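Local structure of uncharacterized hypothetical protein (Bacteroides uniformis, 4EIU) at residues A[14-19]-A[109-114]; A[32-37]-A[77-82]; A[71-76]-A[99-104]. The protein is of unknown function, but has an N-terminal DUF3823 domain of the transthyretin clan, consistent with a beta-sandwich module. All blocks are in the same frame, centred on the assembly; numbering follows the deposited sequence.

Contact 1: A[14-19]-A[109-114]; sequences GEVVDE and FEVQPF
The F109 ring presents its edge to segment 14-19, with E15 O close to the ring plane, while beyond the segment the ring packs on V73 and I75. A second pair of flat groups lies further along: the E19 carboxylate runs beside the Q112 amide, their planes 23° apart, with E19 OE1 3.9 Å from Q112 CD. The amide oxygen of Q112 is taken by K148. The D18 and P113 side chains cross at about a right angle, D18 OD1 lying 3.5 Å from P113 CD, and the two carboxylate oxygens of D18 are bonded to A20 and T21. These groups border a parallel beta ladder between strands 10-18 and 104-111, two of the three strands in one sheet of what is probably a transthyretin-like beta sandwich, as the family's clan suggests. The hydrogen bonds F109 N to E15 O and V17 N to F109 O are both 2.9 Å; V111 N to V17 O and E19 N to V111 O carry the ladder onward. On the core side, V16 holds CG1 anti to its backbone N (chi1 -180°), which brings it 3.7 Å from V111 CG2. The other side is wetter: one water donates to D18 O and E110 OE2, and a second to E110 O and E19 OE1.

Contact 2: A[32-37]-A[77-82]; sequences EGIRVR and GPFIPL
I34 meets the inverse gamma turn centred on P78 without one hydrogen bond between segments 32-37 and 77-82, although every residue that touches is buried. The turn follows strand 69-76 of the five-stranded sheet in the sandwich, and I34 stands just before the neighbouring strand 35-40. I34 CG1 reaches P78 CD at 3.9 Å, the two side chains crossing at about a right angle. The other branch, CG2, comes to the edge of the F79 ring, near its plane and 4.1 Å from F79 CE2. F79 turns back over its own turn because CG sits between the backbone N and the carbonyl carbon (chi1 52°), placing G77 N 3.4 Å above the ring plane toward the rim. G77 suits its place: a CB there would come within 2.4 Å of F79 CE2 and also press on I34 CG1. Cutting I34 back to an alanine removes both CG branches, which would probably open a gap beside P78 CD and leave the CE2 edge of F79 less firmly packed. Backbone oxygens of the contact find their mates elsewhere: G33 O is bonded to R237, G77 O to T229 and P78 O to N239, so the turn is tied to the C-terminal part of the chain. Within the turn, F79 N makes a weak hydrogen bond to G77 O at 3.0 Å.

Contact 3: A[71-76]-A[99-104]; sequences YNVRID and TEISGT
Y71 and T99 satisfy each other's backbone twice, as an antiparallel hydrogen-bonded pair. Y71 N donates to T99 O at 2.9 Å, bent to 153° at the hydrogen and approaching 32° out of the carbonyl plane; the return bond from T99 N to Y71 O has the same length but is straighter. The ladder continues through V73 with V97 and I101 with G69. Polar ends are provided for as well. Y71 OH is bonded to F67 O, and T99 OG1, set anti to its own backbone N (chi1 -177°), donates to E100 O at 2.9 Å. R74 grips the D76 carboxylate side-on, NE to OD2 at 2.8 Å and NH2 to OD1 at 2.9 Å, each oxygen using its syn lone pair. D76 OD2 also takes a salt bridge from R35, and E100 pairs with K68. Among the apolar groups, I101 CD1 approaches the Y71 ring obliquely, 3.7 Å from Y71 CD1, and V73 CG2 touches T99 CG2 at 4.0 Å. V73 and I101 also reach I12 on strand 10-18 of the other sheet, a cross-layer packing characteristic of the core of a beta sandwich.

From the N terminus, the chain leaves contact 1 through segment 14-19 and closes that loop only at 109-114, joining the first strand of the sandwich to strand 104-111. Contacts 2 and 3 both nest within it. They cross each other: 32-37 opens contact 2, 71-76 opens contact 3 and runs directly into 77-82, which closes contact 2, before 99-104 closes contact 3. Strands 35-40 and 69-76 are neighbours, and a probable hydrogen bond from R37 N to R74 O links contacts 2 and 3. I75 of segment 71-76 reaches across the layers to V16, F109 and V111 of contact 1. Probable bonds from I80 N to Q112 O and F114 N to P78 O join contact 2 to contact 1.

Contact 1: A[14-19]-A[109-114]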
loop_
_atom_site.group_PDB
_atom_site.type_symbol
_atom_site.label_atom_id
_atom_site.label_comp_id
_atom_site.label_asym_id
_atom_site.label_seq_id
_atom_site.Cartn_x
_atom_site.Cartn_y
_atom_site.Cartn_z
ATOM N N GLY A 14 13.367 -7.618 -3.764
ATOM C CA GLY A 14 13.322 -6.287 -3.237
ATOM C C GLY A 14 12.468 -6.182 -2.015
ATOM O O GLY A 14 11.566 -7.011 -1.789
ATOM N N GLU A 15 12.755 -5.168 -1.210
ATOM C CA GLU A 15 11.847 -4.809 -0.099
ATOM C C GLU A 15 11.535 -3.326 -0.104
ATOM O O GLU A 15 12.337 -2.495 -0.598
ATOM C CB GLU A 15 12.396 -5.226 1.271
ATOM C CG GLU A 15 13.770 -4.663 1.518
ATOM C CD GLU A 15 14.373 -5.011 2.871
ATOM O OE1 GLU A 15 13.652 -5.260 3.851
ATOM O OE2 GLU A 15 15.602 -4.978 2.935
ATOM N N VAL A 16 10.350 -3.010 0.432
ATOM C CA VAL A 16 9.837 -1.635 0.487
ATOM C C VAL A 16 9.647 -1.263 1.946
ATOM O O VAL A 16 8.907 -1.930 2.665
ATOM C CB VAL A 16 8.544 -1.461 -0.345
ATOM C CG1 VAL A 16 8.018 0.022 -0.278
ATOM C CG2 VAL A 16 8.776 -1.924 -1.779
ATOM N N VAL A 17 10.418 -0.262 2.405
ATOM C CA VAL A 17 10.442 0.112 3.778
ATOM C C VAL A 17 10.203 1.636 3.933
ATOM O O VAL A 17 10.455 2.432 3.043
ATOM C CB VAL A 17 11.748 -0.296 4.509
ATOM C CG1 VAL A 17 12.012 -1.811 4.394
ATOM C CG2 VAL A 17 12.943 0.506 3.998
ATOM N N ASP A 18 9.700 1.990 5.092
ATOM C CA ASP A 18 9.435 3.375 5.424
ATOM C C ASP A 18 10.784 4.042 5.774
ATOM O O ASP A 18 11.454 3.651 6.705
ATOM C CB ASP A 18 8.487 3.371 6.612
ATOM C CG ASP A 18 8.167 4.764 7.142
ATOM O OD1 ASP A 18 8.607 5.761 6.552
ATOM O OD2 ASP A 18 7.498 4.841 8.202
ATOM N N GLU A 19 11.146 5.058 5.004
ATOM C CA GLU A 19 12.301 5.928 5.291
ATOM C C GLU A 19 12.398 6.398 6.747
ATOM O O GLU A 19 13.481 6.474 7.319
ATOM C CB GLU A 19 12.166 7.165 4.371
ATOM C CG GLU A 19 13.455 7.939 4.233
ATOM C CD GLU A 19 13.235 9.241 3.496
ATOM O OE1 GLU A 19 12.863 9.219 2.313
ATOM O OE2 GLU A 19 13.407 10.285 4.119
ATOM N N PHE A 109 13.981 -0.240 -1.296
ATOM C CA PHE A 109 13.362 1.043 -1.557
ATOM C C PHE A 109 12.912 1.656 -0.236
ATOM O O PHE A 109 12.156 1.054 0.497
ATOM C CB PHE A 109 12.132 0.898 -2.466
ATOM C CG PHE A 109 12.467 0.785 -3.933
ATOM C CD1 PHE A 109 12.581 1.923 -4.738
ATOM C CD2 PHE A 109 12.675 -0.433 -4.488
ATOM C CE1 PHE A 109 12.904 1.818 -6.082
ATOM C CE2 PHE A 109 13.021 -0.561 -5.844
ATOM C CZ PHE A 109 13.113 0.552 -6.634
ATOM N N GLU A 110 13.317 2.891 0.015
ATOM C CA GLU A 110 12.834 3.617 1.175
ATOM C C GLU A 110 11.824 4.603 0.670
ATOM O O GLU A 110 12.169 5.443 -0.157
ATOM C CB GLU A 110 13.977 4.357 1.858
ATOM C CG GLU A 110 14.934 3.403 2.506
ATOM C CD GLU A 110 16.001 4.169 3.242
ATOM O OE1 GLU A 110 16.973 4.530 2.593
ATOM O OE2 GLU A 110 15.834 4.451 4.430
ATOM N N VAL A 111 10.603 4.540 1.198
ATOM C CA VAL A 111 9.471 5.328 0.708
ATOM C C VAL A 111 8.838 6.049 1.900
ATOM O O VAL A 111 9.265 5.896 3.048
ATOM C CB VAL A 111 8.459 4.448 -0.050
ATOM C CG1 VAL A 111 9.153 3.688 -1.196
ATOM C CG2 VAL A 111 7.785 3.474 0.899
ATOM N N GLN A 112 7.862 6.874 1.596
ATOM C CA GLN A 112 7.160 7.708 2.593
ATOM C C GLN A 112 5.669 7.345 2.462
ATOM O O GLN A 112 4.954 7.941 1.669
ATOM C CB GLN A 112 7.431 9.165 2.293
ATOM C CG GLN A 112 8.840 9.535 2.758
ATOM C CD GLN A 112 9.323 10.903 2.321
ATOM O OE1 GLN A 112 9.261 11.270 1.126
ATOM N NE2 GLN A 112 9.823 11.672 3.287
ATOM N N PRO A 113 5.216 6.345 3.252
ATOM C CA PRO A 113 3.836 5.910 3.129
ATOM C C PRO A 113 2.907 7.039 3.569
ATOM O O PRO A 113 3.254 7.794 4.426
ATOM C CB PRO A 113 3.728 4.742 4.119
ATOM C CG PRO A 113 4.831 4.954 5.095
ATOM C CD PRO A 113 5.914 5.713 4.382
ATOM N N PHE A 114 1.713 7.097 2.991
ATOM C CA PHE A 114 0.799 8.160 3.327
ATOM C C PHE A 114 0.297 8.043 4.771
ATOM O O PHE A 114 0.157 9.044 5.465
ATOM C CB PHE A 114 -0.420 8.119 2.408
ATOM C CG PHE A 114 -0.111 8.242 0.951
ATOM C CD1 PHE A 114 0.830 9.140 0.500
ATOM C CD2 PHE A 114 -0.798 7.490 0.023
ATOM C CE1 PHE A 114 1.092 9.273 -0.855
ATOM C CE2 PHE A 114 -0.535 7.617 -1.333
ATOM C CZ PHE A 114 0.393 8.542 -1.771
HETATM O O HOH W 1 14.590 3.053 6.408
HETATM O O HOH W 2 11.620 8.029 0.440
#

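Contact 2: A[32-37]-A[77-82]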
loop_
_atom_site.group_PDB
_atom_site.type_symbol
_atom_site.label_atom_id
_atom_site.label_comp_id
_atom_site.label_asym_id
_atom_site.label_seq_id
_atom_site.Cartn_x
_atom_site.Cartn_y
_atom_site.Cartn_z
ATOM N N GLU A 32 -4.038 -3.098 -6.814
ATOM C CA GLU A 32 -4.085 -1.897 -5.950
ATOM C C GLU A 32 -2.972 -1.875 -4.870
ATOM O O GLU A 32 -2.983 -1.050 -3.941
ATOM C CB GLU A 32 -5.449 -1.747 -5.297
ATOM C CG GLU A 32 -6.604 -1.845 -6.293
ATOM C CD GLU A 32 -7.005 -3.283 -6.646
ATOM O OE1 GLU A 32 -6.513 -4.274 -6.040
ATOM O OE2 GLU A 32 -7.815 -3.411 -7.580
ATOM N N GLY A 33 -2.006 -2.758 -5.017
ATOM C CA GLY A 33 -0.946 -2.912 -4.043
ATOM C C GLY A 33 0.296 -2.112 -4.436
ATOM O O GLY A 33 0.196 -0.986 -4.913
ATOM N N ILE A 34 1.478 -2.717 -4.274
ATOM C CA ILE A 34 2.735 -2.039 -4.635
ATOM C C ILE A 34 3.257 -2.644 -5.927
ATOM O O ILE A 34 3.690 -3.824 -5.959
ATOM C CB ILE A 34 3.814 -2.124 -3.543
ATOM C CG1 ILE A 34 3.338 -1.525 -2.232
ATOM C CG2 ILE A 34 5.134 -1.493 -4.060
ATOM C CD1 ILE A 34 4.302 -1.703 -1.057
ATOM N N ARG A 35 3.152 -1.843 -6.976
ATOM C CA ARG A 35 3.535 -2.192 -8.346
ATOM C C ARG A 35 5.014 -2.068 -8.590
ATOM O O ARG A 35 5.624 -1.076 -8.187
ATOM C CB ARG A 35 2.765 -1.335 -9.342
ATOM C CG ARG A 35 2.777 -1.837 -10.779
ATOM C CD ARG A 35 2.049 -0.888 -11.702
ATOM N NE ARG A 35 2.866 0.318 -11.894
ATOM C CZ ARG A 35 2.517 1.363 -12.635
ATOM N NH1 ARG A 35 1.349 1.395 -13.284
ATOM N NH2 ARG A 35 3.338 2.410 -12.697
ATOM N N VAL A 36 5.565 -3.033 -9.319
ATOM C CA VAL A 36 6.984 -3.061 -9.666
ATOM C C VAL A 36 7.081 -3.152 -11.190
ATOM O O VAL A 36 6.510 -4.055 -11.832
ATOM C CB VAL A 36 7.724 -4.264 -9.012
ATOM C CG1 VAL A 36 9.232 -4.181 -9.277
ATOM C CG2 VAL A 36 7.421 -4.320 -7.497
ATOM N N ARG A 37 7.857 -2.234 -11.768
ATOM C CA ARG A 37 8.074 -2.159 -13.224
ATOM C C ARG A 37 9.556 -2.129 -13.530
ATOM O O ARG A 37 10.290 -1.184 -13.109
ATOM C CB ARG A 37 7.369 -0.891 -13.773
ATOM C CG ARG A 37 7.666 -0.558 -15.220
ATOM C CD ARG A 37 6.828 0.613 -15.711
ATOM N NE ARG A 37 5.411 0.261 -15.729
ATOM C CZ ARG A 37 4.445 1.125 -15.986
ATOM N NH1 ARG A 37 4.756 2.379 -16.297
ATOM N NH2 ARG A 37 3.171 0.736 -15.973
ATOM N N GLY A 77 2.850 2.899 -5.188
ATOM C CA GLY A 77 2.136 2.305 -4.097
ATOM C C GLY A 77 1.473 3.353 -3.248
ATOM O O GLY A 77 1.315 4.478 -3.726
ATOM N N PRO A 78 1.105 2.987 -1.998
ATOM C CA PRO A 78 0.501 3.911 -1.007
ATOM C C PRO A 78 1.583 4.738 -0.297
ATOM O O PRO A 78 1.750 4.674 0.904
ATOM C CB PRO A 78 -0.228 2.948 -0.064
ATOM C CG PRO A 78 0.693 1.757 -0.018
ATOM C CD PRO A 78 1.154 1.617 -1.456
ATOM N N PHE A 79 2.288 5.500 -1.115
ATOM C CA PHE A 79 3.422 6.309 -0.715
ATOM C C PHE A 79 3.678 7.417 -1.745
ATOM O O PHE A 79 3.284 7.333 -2.911
ATOM C CB PHE A 79 4.676 5.458 -0.426
ATOM C CG PHE A 79 5.054 4.489 -1.530
ATOM C CD1 PHE A 79 5.700 4.925 -2.663
ATOM C CD2 PHE A 79 4.786 3.116 -1.381
ATOM C CE1 PHE A 79 6.106 3.999 -3.637
ATOM C CE2 PHE A 79 5.157 2.190 -2.364
ATOM C CZ PHE A 79 5.803 2.648 -3.485
ATOM N N ILE A 80 4.384 8.454 -1.295
ATOM C CA ILE A 80 4.674 9.600 -2.129
ATOM C C ILE A 80 5.310 9.105 -3.410
ATOM O O ILE A 80 6.257 8.304 -3.360
ATOM C CB ILE A 80 5.624 10.606 -1.434
ATOM C CG1 ILE A 80 4.869 11.303 -0.289
ATOM C CG2 ILE A 80 6.103 11.673 -2.437
ATOM C CD1 ILE A 80 5.683 12.373 0.437
ATOM N N PRO A 81 4.777 9.527 -4.551
ATOM C CA PRO A 81 5.435 9.064 -5.803
ATOM C C PRO A 81 6.921 9.365 -5.867
ATOM O O PRO A 81 7.349 10.507 -5.546
ATOM C CB PRO A 81 4.702 9.835 -6.884
ATOM C CG PRO A 81 3.358 10.128 -6.281
ATOM C CD PRO A 81 3.597 10.354 -4.821
ATOM N N LEU A 82 7.694 8.354 -6.276
ATOM C CA LEU A 82 9.128 8.449 -6.438
ATOM C C LEU A 82 9.499 9.064 -7.775
ATOM O O LEU A 82 10.573 9.623 -7.915
ATOM C CB LEU A 82 9.746 7.013 -6.350
ATOM C CG LEU A 82 9.553 6.336 -4.977
ATOM C CD1 LEU A 82 10.160 4.914 -5.059
ATOM C CD2 LEU A 82 10.154 7.163 -3.827
#

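Contact 3: A[71-76]-A[99-104]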
loop_
_atom_site.group_PDB
_atom_site.type_symbol
_atom_site.label_atom_id
_atom_site.label_comp_id
_atom_site.label_asym_id
_atom_site.label_seq_id
_atom_site.Cartn_x
_atom_site.Cartn_y
_atom_site.Cartn_z
ATOM N N TYR A 71 18.811 -2.341 -15.801
ATOM C CA TYR A 71 17.384 -2.097 -15.636
ATOM C C TYR A 71 17.131 -0.852 -14.826
ATOM O O TYR A 71 17.892 -0.537 -13.903
ATOM C CB TYR A 71 16.713 -3.288 -14.924
ATOM C CG TYR A 71 16.512 -4.490 -15.836
ATOM C CD1 TYR A 71 17.510 -5.419 -16.008
ATOM C CD2 TYR A 71 15.320 -4.659 -16.551
ATOM C CE1 TYR A 71 17.332 -6.516 -16.851
ATOM C CE2 TYR A 71 15.135 -5.756 -17.391
ATOM C CZ TYR A 71 16.145 -6.669 -17.536
ATOM O OH TYR A 71 15.981 -7.735 -18.385
ATOM N N ASN A 72 16.026 -0.196 -15.151
ATOM C CA ASN A 72 15.350 0.722 -14.261
ATOM C C ASN A 72 14.273 -0.062 -13.491
ATOM O O ASN A 72 13.490 -0.818 -14.088
ATOM C CB ASN A 72 14.698 1.845 -15.088
ATOM C CG ASN A 72 13.973 2.859 -14.234
ATOM O OD1 ASN A 72 12.732 2.824 -14.139
ATOM N ND2 ASN A 72 14.725 3.773 -13.618
ATOM N N VAL A 73 14.231 0.146 -12.184
ATOM C CA VAL A 73 13.299 -0.503 -11.304
ATOM C C VAL A 73 12.486 0.612 -10.659
ATOM O O VAL A 73 13.014 1.425 -9.917
ATOM C CB VAL A 73 14.017 -1.377 -10.241
ATOM C CG1 VAL A 73 12.987 -2.086 -9.337
ATOM C CG2 VAL A 73 14.968 -2.401 -10.940
ATOM N N ARG A 74 11.212 0.660 -10.986
ATOM C CA ARG A 74 10.288 1.668 -10.508
ATOM C C ARG A 74 9.185 1.020 -9.677
ATOM O O ARG A 74 8.593 0.054 -10.135
ATOM C CB ARG A 74 9.641 2.344 -11.731
ATOM C CG ARG A 74 8.520 3.288 -11.332
ATOM C CD ARG A 74 7.870 3.992 -12.518
ATOM N NE ARG A 74 6.670 4.664 -12.005
ATOM C CZ ARG A 74 6.115 5.748 -12.537
ATOM N NH1 ARG A 74 6.641 6.347 -13.622
ATOM N NH2 ARG A 74 5.040 6.250 -11.963
ATOM N N ILE A 75 8.857 1.568 -8.496
ATOM C CA ILE A 75 7.728 1.084 -7.724
ATOM C C ILE A 75 6.711 2.232 -7.507
ATOM O O ILE A 75 7.092 3.399 -7.504
ATOM C CB ILE A 75 8.149 0.433 -6.395
ATOM C CG1 ILE A 75 8.790 1.460 -5.420
ATOM C CG2 ILE A 75 9.108 -0.776 -6.704
ATOM C CD1 ILE A 75 9.012 0.993 -3.963
ATOM N N ASP A 76 5.440 1.881 -7.448
ATOM C CA ASP A 76 4.345 2.804 -7.124
ATOM C C ASP A 76 3.451 2.118 -6.076
ATOM O O ASP A 76 3.286 0.874 -6.086
ATOM C CB ASP A 76 3.525 3.046 -8.384
ATOM C CG ASP A 76 4.279 3.839 -9.436
ATOM O OD1 ASP A 76 4.188 5.081 -9.459
ATOM O OD2 ASP A 76 4.922 3.216 -10.296
ATOM N N THR A 99 19.940 -0.457 -11.838
ATOM C CA THR A 99 20.838 -1.492 -11.354
ATOM C C THR A 99 21.004 -2.538 -12.427
ATOM O O THR A 99 20.077 -2.793 -13.196
ATOM C CB THR A 99 20.284 -2.139 -10.065
ATOM O OG1 THR A 99 21.223 -3.092 -9.577
ATOM C CG2 THR A 99 18.929 -2.851 -10.282
ATOM N N GLU A 100 22.193 -3.120 -12.484
ATOM C CA GLU A 100 22.401 -4.393 -13.156
ATOM C C GLU A 100 21.502 -5.424 -12.483
ATOM O O GLU A 100 21.337 -5.383 -11.269
ATOM C CB GLU A 100 23.857 -4.844 -13.028
ATOM C CG GLU A 100 24.130 -6.164 -13.758
ATOM C CD GLU A 100 25.592 -6.560 -13.858
ATOM O OE1 GLU A 100 26.424 -5.964 -13.154
ATOM O OE2 GLU A 100 25.901 -7.481 -14.650
ATOM N N ILE A 101 20.914 -6.340 -13.256
ATOM C CA ILE A 101 20.239 -7.513 -12.654
ATOM C C ILE A 101 20.952 -8.727 -13.179
ATOM O O ILE A 101 20.927 -8.973 -14.394
ATOM C CB ILE A 101 18.728 -7.592 -12.935
ATOM C CG1 ILE A 101 18.042 -6.317 -12.400
ATOM C CG2 ILE A 101 18.150 -8.836 -12.232
ATOM C CD1 ILE A 101 16.553 -6.255 -12.584
ATOM N N SER A 102 21.624 -9.441 -12.267
ATOM C CA SER A 102 22.567 -10.541 -12.607
ATOM C C SER A 102 22.677 -11.483 -11.416
ATOM O O SER A 102 22.845 -11.019 -10.296
ATOM C CB SER A 102 23.947 -9.950 -12.850
ATOM O OG SER A 102 24.797 -10.893 -13.429
ATOM N N GLY A 103 22.595 -12.796 -11.625
ATOM C CA GLY A 103 22.538 -13.733 -10.480
ATOM C C GLY A 103 21.278 -13.439 -9.675
ATOM O O GLY A 103 20.177 -13.453 -10.233
ATOM N N THR A 104 21.431 -13.194 -8.378
ATOM C CA THR A 104 20.369 -12.595 -7.558
ATOM C C THR A 104 20.793 -11.165 -7.210
ATOM O O THR A 104 21.893 -10.955 -6.708
ATOM C CB THR A 104 20.096 -13.390 -6.250
ATOM O OG1 THR A 104 19.819 -14.736 -6.578
ATOM C CG2 THR A 104 18.872 -12.829 -5.505
#